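Local coordinates for protein CT296 (Chlamydia trachomatis, PDB 3QH6) that is of unknown function but resembles Fe(II) 2-oxoglutarate-dependent enzymes in structure, which hints at a related iron-dependent activity, at residues Ala5-Glu10 against Asp78-Glu83; Tyr14-Gly19 against Leu84-Arg89; Glu59-His62 against Gly67-Met70. All blocks are in the same frame, centred on the assembly; numbering follows the deposited sequence.

Contact 1 of 3, residues Ala5-Glu10 against Asp78-Glu83; sequences AVLHLE and DHLAAE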
loop_
_atom_site.group_PDB
_atom_site.type_symbol
_atom_site.label_atom_id
_atom_site.label_comp_id
_atom_site.label_asym_id
_atom_site.label_seq_id
_atom_site.Cartn_x
_atom_site.Cartn_y
_atom_site.Cartn_z
ATOM N N ALA A 5 -2.343 10.939 11.365
ATOM C CA ALA A 5 -3.125 11.011 10.127
ATOM C C ALA A 5 -4.562 10.535 10.410
ATOM O O ALA A 5 -4.781 9.533 11.095
ATOM C CB ALA A 5 -2.469 10.136 9.059
ATOM N N VAL A 6 -5.544 11.261 9.901
ATOM C CA VAL A 6 -6.941 10.937 10.164
ATOM C C VAL A 6 -7.742 11.062 8.872
ATOM O O VAL A 6 -7.611 12.048 8.163
ATOM C CB VAL A 6 -7.475 11.900 11.231
ATOM C CG1 VAL A 6 -8.943 11.827 11.369
ATOM C CG2 VAL A 6 -6.809 11.587 12.577
ATOM N N LEU A 7 -8.527 10.043 8.538
ATOM C CA LEU A 7 -9.411 10.128 7.368
ATOM C C LEU A 7 -10.500 11.173 7.550
ATOM O O LEU A 7 -11.070 11.298 8.623
ATOM C CB LEU A 7 -10.101 8.777 7.145
ATOM C CG LEU A 7 -9.248 7.713 6.475
ATOM C CD1 LEU A 7 -9.969 6.332 6.528
ATOM C CD2 LEU A 7 -8.957 8.133 5.046
ATOM N N HIS A 8 -10.801 11.912 6.486
ATOM C CA HIS A 8 -11.912 12.859 6.508
ATOM C C HIS A 8 -13.108 12.197 5.782
ATOM O O HIS A 8 -12.935 11.373 4.874
ATOM C CB HIS A 8 -11.496 14.148 5.803
ATOM C CG HIS A 8 -12.473 15.263 5.954
ATOM N ND1 HIS A 8 -13.480 15.502 5.040
ATOM C CD2 HIS A 8 -12.575 16.242 6.888
ATOM C CE1 HIS A 8 -14.181 16.559 5.421
ATOM N NE2 HIS A 8 -13.642 17.035 6.533
ATOM N N LEU A 9 -14.321 12.569 6.175
ATOM C CA LEU A 9 -15.532 12.110 5.482
ATOM C C LEU A 9 -15.431 12.223 3.951
ATOM O O LEU A 9 -15.957 11.380 3.199
ATOM C CB LEU A 9 -16.724 12.908 5.996
ATOM C CG LEU A 9 -18.060 12.572 5.340
ATOM C CD1 LEU A 9 -18.321 11.080 5.499
ATOM C CD2 LEU A 9 -19.172 13.418 5.947
ATOM N N GLU A 10 -14.710 13.214 3.450
ATOM C CA GLU A 10 -14.649 13.366 1.992
ATOM C C GLU A 10 -13.705 12.374 1.345
ATOM O O GLU A 10 -13.845 12.059 0.146
ATOM C CB GLU A 10 -14.226 14.788 1.607
ATOM C CG GLU A 10 -15.272 15.871 1.879
ATOM C CD GLU A 10 -16.595 15.667 1.118
ATOM O OE1 GLU A 10 -16.587 15.098 0.001
ATOM O OE2 GLU A 10 -17.645 16.085 1.643
ATOM N N ASP A 78 -3.770 -0.974 8.141
ATOM C CA ASP A 78 -4.845 -1.942 8.408
ATOM C C ASP A 78 -6.108 -1.274 8.944
ATOM O O ASP A 78 -7.226 -1.631 8.542
ATOM C CB ASP A 78 -4.417 -3.086 9.352
ATOM C CG ASP A 78 -3.560 -2.624 10.546
ATOM O OD1 ASP A 78 -3.373 -1.396 10.778
ATOM O OD2 ASP A 78 -3.071 -3.534 11.277
ATOM N N HIS A 79 -5.938 -0.308 9.843
ATOM C CA HIS A 79 -7.087 0.379 10.414
ATOM C C HIS A 79 -7.702 1.320 9.374
ATOM O O HIS A 79 -8.915 1.443 9.297
ATOM C CB HIS A 79 -6.692 1.122 11.716
ATOM C CG HIS A 79 -6.404 0.194 12.856
ATOM N ND1 HIS A 79 -5.149 -0.328 13.101
ATOM C CD2 HIS A 79 -7.218 -0.330 13.806
ATOM C CE1 HIS A 79 -5.202 -1.127 14.152
ATOM N NE2 HIS A 79 -6.445 -1.148 14.598
ATOM N N LEU A 80 -6.874 1.941 8.539
ATOM C CA LEU A 80 -7.391 2.846 7.498
ATOM C C LEU A 80 -8.163 2.088 6.426
ATOM O O LEU A 80 -9.235 2.524 5.976
ATOM C CB LEU A 80 -6.258 3.631 6.858
ATOM C CG LEU A 80 -5.570 4.608 7.827
ATOM C CD1 LEU A 80 -4.287 5.105 7.174
ATOM C CD2 LEU A 80 -6.534 5.766 8.223
ATOM N N ALA A 81 -7.631 0.940 6.031
ATOM C CA ALA A 81 -8.323 0.072 5.058
ATOM C C ALA A 81 -9.668 -0.411 5.605
ATOM O O ALA A 81 -10.677 -0.433 4.886
ATOM C CB ALA A 81 -7.439 -1.131 4.720
ATOM N N ALA A 82 -9.708 -0.777 6.882
ATOM C CA ALA A 82 -10.945 -1.289 7.457
ATOM C C ALA A 82 -11.953 -0.159 7.496
ATOM O O ALA A 82 -13.135 -0.355 7.237
ATOM C CB ALA A 82 -10.695 -1.836 8.880
ATOM N N GLU A 83 -11.486 1.045 7.833
ATOM C CA GLU A 83 -12.386 2.205 7.911
ATOM C C GLU A 83 -13.031 2.557 6.550
ATOM O O GLU A 83 -14.229 2.822 6.462
ATOM C CB GLU A 83 -11.614 3.434 8.464
ATOM C CG GLU A 83 -12.498 4.620 8.736
ATOM C CD GLU A 83 -11.808 5.683 9.583
ATOM O OE1 GLU A 83 -10.602 5.505 9.905
ATOM O OE2 GLU A 83 -12.480 6.690 9.919
HETATM O O HOH W 1 -8.991 8.026 10.455
#
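L7 reaches out of the N-terminal loop and sets its branched end between L80 and E83, on neighbouring turns of helix 77-85. Its CG meets the L80 methyl CD2 at 3.8 Å, with the two leucine side chains at a slant to each other. The methyl CD1 of L7 lies close by as well, 3.9 Å from that same CD2 of L80. E83 lays its chain against that CD1: CB, CG and the carboxylate carbon are all near it, and OE1 of E83 comes to 3.5 Å from L7 CD1. E83 can run past the leucine because its CG stands opposite its own backbone N (chi1 -173°) and the chain beyond stays extended, approaching L7 from the opposite direction.

A water sits beside this apolar patch. It accepts from the backbone N of L7 at 2.8 Å and donates to OE1 of E83 at 3.0 Å, so the carboxylate is tied to the incoming loop on one oxygen. The other oxygen, OE2, forms a salt bridge with K12 of helix 9-18, and E83 thus links loop and helix together. In the fold, helix 77-85 packs against the antiparallel sheet: L80 and A81 both touch F127 on strand 125-128, so the sheet backs L80. The sheet is consistent with the cupin-type fold of this family.

Further out, the turn after L7 is fixed by the start of helix 9-18. H8 is its N-cap, and ND1 of the H8 ring accepts from the backbone N of E10 at 3.0 Å in a nearly straight bond (166°), the donor lying 24° out of the ring plane. The backbone N of H8 is bonded in its turn to ND1 of H11, so the cap residue is held at both its N and its ring.

Contact 2 of 3, residues Tyr14-Gly19 against Leu84-Arg89; sequences YFQNHG and LTHRSR
The C-terminal end of helix 77-85, closed by a Schellman motif with H86 at positive phi, packs against helix 9-18 through L84 and the F15 ring. CB of L84 lies over one face of that ring, 4.1 Å from its centroid and 17° off the normal, a CH-pi contact displaced toward the rim. Beyond it, the L84 methyl CD2 touches F15 CB at 3.7 Å, so the leucine spans the ring and the start of the side chain. F15 projects at this helix end because its CG is trans to the backbone N (chi1 180°). That brings F15 CD1 to 3.5 Å from the carbonyl O of L84, while CE1 and CZ run on to the T85 methyl CG2. The hydroxyl of T85 turns back to the carbonyl of A81 in its own helix and leaves CG2 for the phenyl. Strand 20-23 adds I21 against F15.

The outer margin is polar. A water donates to OE1 of Q16 at 2.9 Å and to the carbonyl O of L84 at 2.6 Å, bridging the two helices. OE1 of Q16 is also 3.9 Å from NE2 of H86, too long for a bond, with amide and imidazole planes 87° apart.

The L84 carbonyl O thus lies beside the CD1-CE1 rim of F15, above the ring plane, where the phenyl offers it no donor. The water donates to it instead, so a helix-end carbonyl next to an aromatic ring still receives a hydrogen bond.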
loop_
_atom_site.group_PDB
_atom_site.type_symbol
_atom_site.label_atom_id
_atom_site.label_comp_id
_atom_site.label_asym_id
_atom_site.label_seq_id
_atom_site.Cartn_x
_atom_site.Cartn_y
_atom_site.Cartn_z
ATOM N N TYR A 14 -14.929 9.821 -1.516
ATOM C CA TYR A 14 -14.211 9.607 -2.775
ATOM C C TYR A 14 -14.039 8.091 -3.004
ATOM O O TYR A 14 -14.280 7.589 -4.102
ATOM C CB TYR A 14 -12.843 10.308 -2.752
ATOM C CG TYR A 14 -12.187 10.373 -4.121
ATOM C CD1 TYR A 14 -12.425 11.446 -4.968
ATOM C CD2 TYR A 14 -11.372 9.337 -4.585
ATOM C CE1 TYR A 14 -11.852 11.516 -6.211
ATOM C CE2 TYR A 14 -10.792 9.398 -5.856
ATOM C CZ TYR A 14 -11.038 10.497 -6.654
ATOM O OH TYR A 14 -10.487 10.589 -7.915
ATOM N N PHE A 15 -13.645 7.369 -1.953
ATOM C CA PHE A 15 -13.420 5.921 -2.070
ATOM C C PHE A 15 -14.744 5.196 -2.393
ATOM O O PHE A 15 -14.802 4.239 -3.213
ATOM C CB PHE A 15 -12.794 5.407 -0.778
ATOM C CG PHE A 15 -12.534 3.930 -0.796
ATOM C CD1 PHE A 15 -13.442 3.064 -0.257
ATOM C CD2 PHE A 15 -11.395 3.426 -1.396
ATOM C CE1 PHE A 15 -13.204 1.681 -0.293
ATOM C CE2 PHE A 15 -11.153 2.048 -1.441
ATOM C CZ PHE A 15 -12.060 1.188 -0.902
ATOM N N GLN A 16 -15.827 5.657 -1.769
ATOM C CA GLN A 16 -17.156 5.087 -2.035
ATOM C C GLN A 16 -17.589 5.299 -3.481
ATOM O O GLN A 16 -18.207 4.431 -4.116
ATOM C CB GLN A 16 -18.163 5.701 -1.069
ATOM C CG GLN A 16 -17.998 5.109 0.339
ATOM C CD GLN A 16 -18.487 6.026 1.462
ATOM O OE1 GLN A 16 -18.165 5.804 2.628
ATOM N NE2 GLN A 16 -19.280 7.025 1.118
ATOM N N ASN A 17 -17.270 6.476 -4.007
ATOM C CA ASN A 17 -17.721 6.847 -5.326
ATOM C C ASN A 17 -16.929 6.159 -6.424
ATOM O O ASN A 17 -17.501 5.750 -7.433
ATOM C CB ASN A 17 -17.645 8.369 -5.461
ATOM C CG ASN A 17 -18.240 8.863 -6.726
ATOM O OD1 ASN A 17 -17.638 9.677 -7.425
ATOM N ND2 ASN A 17 -19.436 8.370 -7.051
ATOM N N HIS A 18 -15.630 5.986 -6.209
ATOM C CA HIS A 18 -14.702 5.519 -7.245
ATOM C C HIS A 18 -14.131 4.128 -7.015
ATOM O O HIS A 18 -13.673 3.492 -7.968
ATOM C CB HIS A 18 -13.525 6.501 -7.376
ATOM C CG HIS A 18 -13.944 7.874 -7.772
ATOM N ND1 HIS A 18 -14.243 8.212 -9.075
ATOM C CD2 HIS A 18 -14.189 8.980 -7.031
ATOM C CE1 HIS A 18 -14.617 9.479 -9.124
ATOM N NE2 HIS A 18 -14.597 9.967 -7.897
ATOM N N GLY A 19 -14.166 3.646 -5.776
ATOM C CA GLY A 19 -13.509 2.386 -5.411
ATOM C C GLY A 19 -11.991 2.427 -5.193
ATOM O O GLY A 19 -11.343 1.403 -5.069
ATOM N N LEU A 84 -12.224 2.549 5.499
ATOM C CA LEU A 84 -12.683 2.841 4.142
ATOM C C LEU A 84 -13.679 1.801 3.634
ATOM O O LEU A 84 -14.600 2.143 2.888
ATOM C CB LEU A 84 -11.500 2.879 3.170
ATOM C CG LEU A 84 -10.642 4.137 3.276
ATOM C CD1 LEU A 84 -9.277 3.949 2.607
ATOM C CD2 LEU A 84 -11.422 5.379 2.689
ATOM N N THR A 85 -13.479 0.542 4.047
ATOM C CA THR A 85 -14.289 -0.566 3.552
ATOM C C THR A 85 -15.435 -0.943 4.494
ATOM O O THR A 85 -16.206 -1.857 4.189
ATOM C CB THR A 85 -13.437 -1.798 3.262
ATOM O OG1 THR A 85 -12.729 -2.231 4.448
ATOM C CG2 THR A 85 -12.445 -1.491 2.190
ATOM N N HIS A 86 -15.586 -0.198 5.585
ATOM C CA HIS A 86 -16.585 -0.533 6.622
ATOM C C HIS A 86 -16.496 -1.962 7.134
ATOM O O HIS A 86 -17.510 -2.624 7.340
ATOM C CB HIS A 86 -18.008 -0.261 6.131
ATOM C CG HIS A 86 -18.313 1.192 5.949
ATOM N ND1 HIS A 86 -19.602 1.680 5.872
ATOM C CD2 HIS A 86 -17.496 2.268 5.826
ATOM C CE1 HIS A 86 -19.566 2.992 5.703
ATOM N NE2 HIS A 86 -18.301 3.374 5.673
ATOM N N ARG A 87 -15.272 -2.416 7.381
ATOM C CA ARG A 87 -15.004 -3.718 7.965
ATOM C C ARG A 87 -14.610 -3.539 9.424
ATOM O O ARG A 87 -14.014 -2.519 9.767
ATOM C CB ARG A 87 -13.845 -4.389 7.222
ATOM C CG ARG A 87 -14.183 -4.800 5.800
ATOM C CD ARG A 87 -15.555 -5.437 5.722
ATOM N NE ARG A 87 -15.715 -6.245 4.514
ATOM C CZ ARG A 87 -16.841 -6.335 3.812
ATOM N NH1 ARG A 87 -17.918 -5.654 4.182
ATOM N NH2 ARG A 87 -16.888 -7.103 2.731
ATOM N N SER A 88 -14.947 -4.509 10.276
ATOM C CA SER A 88 -14.542 -4.489 11.683
ATOM C C SER A 88 -13.041 -4.394 11.761
ATOM O O SER A 88 -12.484 -3.538 12.449
ATOM C CB SER A 88 -14.964 -5.775 12.404
ATOM O OG SER A 88 -16.364 -5.815 12.579
ATOM N N ARG A 89 -12.391 -5.318 11.073
ATOM C CA ARG A 89 -10.943 -5.377 11.085
ATOM C C ARG A 89 -10.461 -6.122 9.863
ATOM O O ARG A 89 -11.156 -6.973 9.324
ATOM C CB ARG A 89 -10.441 -6.037 12.370
ATOM C CG ARG A 89 -10.846 -7.477 12.553
HETATM O O HOH W 2 -15.606 4.571 3.153
#

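Contact 3 of 3, residues Glu59-His62 against Gly67-Met70; sequences ENVH and GVQM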
loop_
_atom_site.group_PDB
_atom_site.type_symbol
_atom_site.label_atom_id
_atom_site.label_comp_id
_atom_site.label_asym_id
_atom_site.label_seq_id
_atom_site.Cartn_x
_atom_site.Cartn_y
_atom_site.Cartn_z
ATOM N N GLU A 59 7.293 -12.379 -3.769
ATOM C CA GLU A 59 5.998 -12.580 -3.114
ATOM C C GLU A 59 6.132 -12.729 -1.591
ATOM O O GLU A 59 7.058 -13.363 -1.097
ATOM C CB GLU A 59 5.335 -13.855 -3.641
ATOM C CG GLU A 59 4.840 -13.774 -5.048
ATOM C CD GLU A 59 4.279 -15.098 -5.528
ATOM O OE1 GLU A 59 5.001 -16.112 -5.390
ATOM O OE2 GLU A 59 3.128 -15.124 -6.029
ATOM N N ASN A 60 5.187 -12.146 -0.862
ATOM C CA ASN A 60 5.123 -12.253 0.591
ATOM C C ASN A 60 6.450 -11.893 1.232
ATOM O O ASN A 60 6.995 -12.636 2.056
ATOM C CB ASN A 60 4.636 -13.649 0.983
ATOM C CG ASN A 60 3.241 -13.934 0.436
ATOM O OD1 ASN A 60 2.427 -13.014 0.281
ATOM N ND2 ASN A 60 2.968 -15.200 0.111
ATOM N N VAL A 61 6.979 -10.738 0.859
ATOM C CA VAL A 61 8.248 -10.301 1.455
ATOM C C VAL A 61 8.111 -9.918 2.941
ATOM O O VAL A 61 9.114 -9.822 3.640
ATOM C CB VAL A 61 8.896 -9.159 0.648
ATOM C CG1 VAL A 61 9.259 -9.669 -0.752
ATOM C CG2 VAL A 61 7.974 -7.936 0.576
ATOM N N HIS A 62 6.885 -9.741 3.442
ATOM C CA HIS A 62 6.721 -9.517 4.874
ATOM C C HIS A 62 7.152 -10.725 5.694
ATOM O O HIS A 62 7.452 -10.585 6.882
ATOM C CB HIS A 62 5.308 -9.131 5.275
ATOM C CG HIS A 62 4.312 -10.241 5.173
ATOM N ND1 HIS A 62 3.757 -10.636 3.969
ATOM C CD2 HIS A 62 3.754 -11.028 6.120
ATOM C CE1 HIS A 62 2.905 -11.622 4.184
ATOM N NE2 HIS A 62 2.898 -11.890 5.479
ATOM N N GLY A 67 10.201 -4.814 8.178
ATOM C CA GLY A 67 9.827 -3.476 7.739
ATOM C C GLY A 67 8.443 -3.401 7.109
ATOM O O GLY A 67 7.816 -2.344 7.160
ATOM N N VAL A 68 7.952 -4.501 6.542
ATOM C CA VAL A 68 6.642 -4.454 5.906
ATOM C C VAL A 68 5.577 -4.315 6.959
ATOM O O VAL A 68 4.797 -3.396 6.909
ATOM C CB VAL A 68 6.324 -5.703 5.064
ATOM C CG1 VAL A 68 4.923 -5.529 4.419
ATOM C CG2 VAL A 68 7.404 -5.908 4.031
ATOM N N GLN A 69 5.536 -5.216 7.937
ATOM C CA GLN A 69 4.465 -5.104 8.914
ATOM C C GLN A 69 4.686 -3.863 9.739
ATOM O O GLN A 69 3.759 -3.341 10.287
ATOM C CB GLN A 69 4.366 -6.337 9.834
ATOM C CG GLN A 69 3.685 -7.568 9.192
ATOM C CD GLN A 69 2.142 -7.506 9.202
ATOM O OE1 GLN A 69 1.527 -6.431 9.136
ATOM N NE2 GLN A 69 1.517 -8.678 9.250
ATOM N N MET A 70 5.930 -3.430 9.898
ATOM C CA MET A 70 6.181 -2.220 10.709
ATOM C C MET A 70 5.548 -1.002 10.053
ATOM O O MET A 70 4.941 -0.179 10.725
ATOM C CB MET A 70 7.662 -1.999 10.930
ATOM C CG MET A 70 8.212 -2.894 12.036
ATOM S SD MET A 70 9.995 -2.797 12.057
ATOM C CE MET A 70 10.196 -1.096 12.650
#
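ND1 of H62 bonds to OD2 of D95 on strand 91-98, and the backbone N of V61 to OD1 of the same carboxylate. D95 N is in turn bonded to OD1 of N60, so the loop is pinned to the strand. With its imidazole turned to D95 and touching L92, H62 leaves its CB for helix 66-75. That CB lies 3.6 Å from CB of V68, and V68 CG1 is 3.7 Å from the same H62 CB. The other methyl of the valine, CG2, packs over the H62 backbone, 3.8 Å from CA. H62 has its CG between backbone N and carbonyl carbon (chi1 71°), which swings the ring off the valine.

This is a loop-to-helix packing only a few residues apart in sequence, where a short 3-10 turn leads into helix 66-75 beside the sheet. V61 and V68 meet here through their CG2 methyls at 4.0 Å, the two side chains at about a right angle. Both also touch I146 on strand 145-151, while helix 29-42 contributes L39 to V61 and L35 to V68.

How the contacts relate
Contacts 1 and 2 are two stages of one interface. Both join helix 9-18, or the loop leading into it, to helix 77-85, and they meet across it where L7 CD1 packs 4.0 Å from L84 CG. Helix 77-85 also closes on itself between them, the carbonyl O of A82 probably accepting a hydrogen bond from R87 N at 3.0 Å. Each pairs a small apolar centre with a bridging water, as suits a partly buried place near the surface. Contact 3 is more deeply buried, about 21 Å centre to centre from contact 1, and lies across the chain's centre from contact 2. Its aliphatic packing is tied down instead by a carboxylate of strand 91-98.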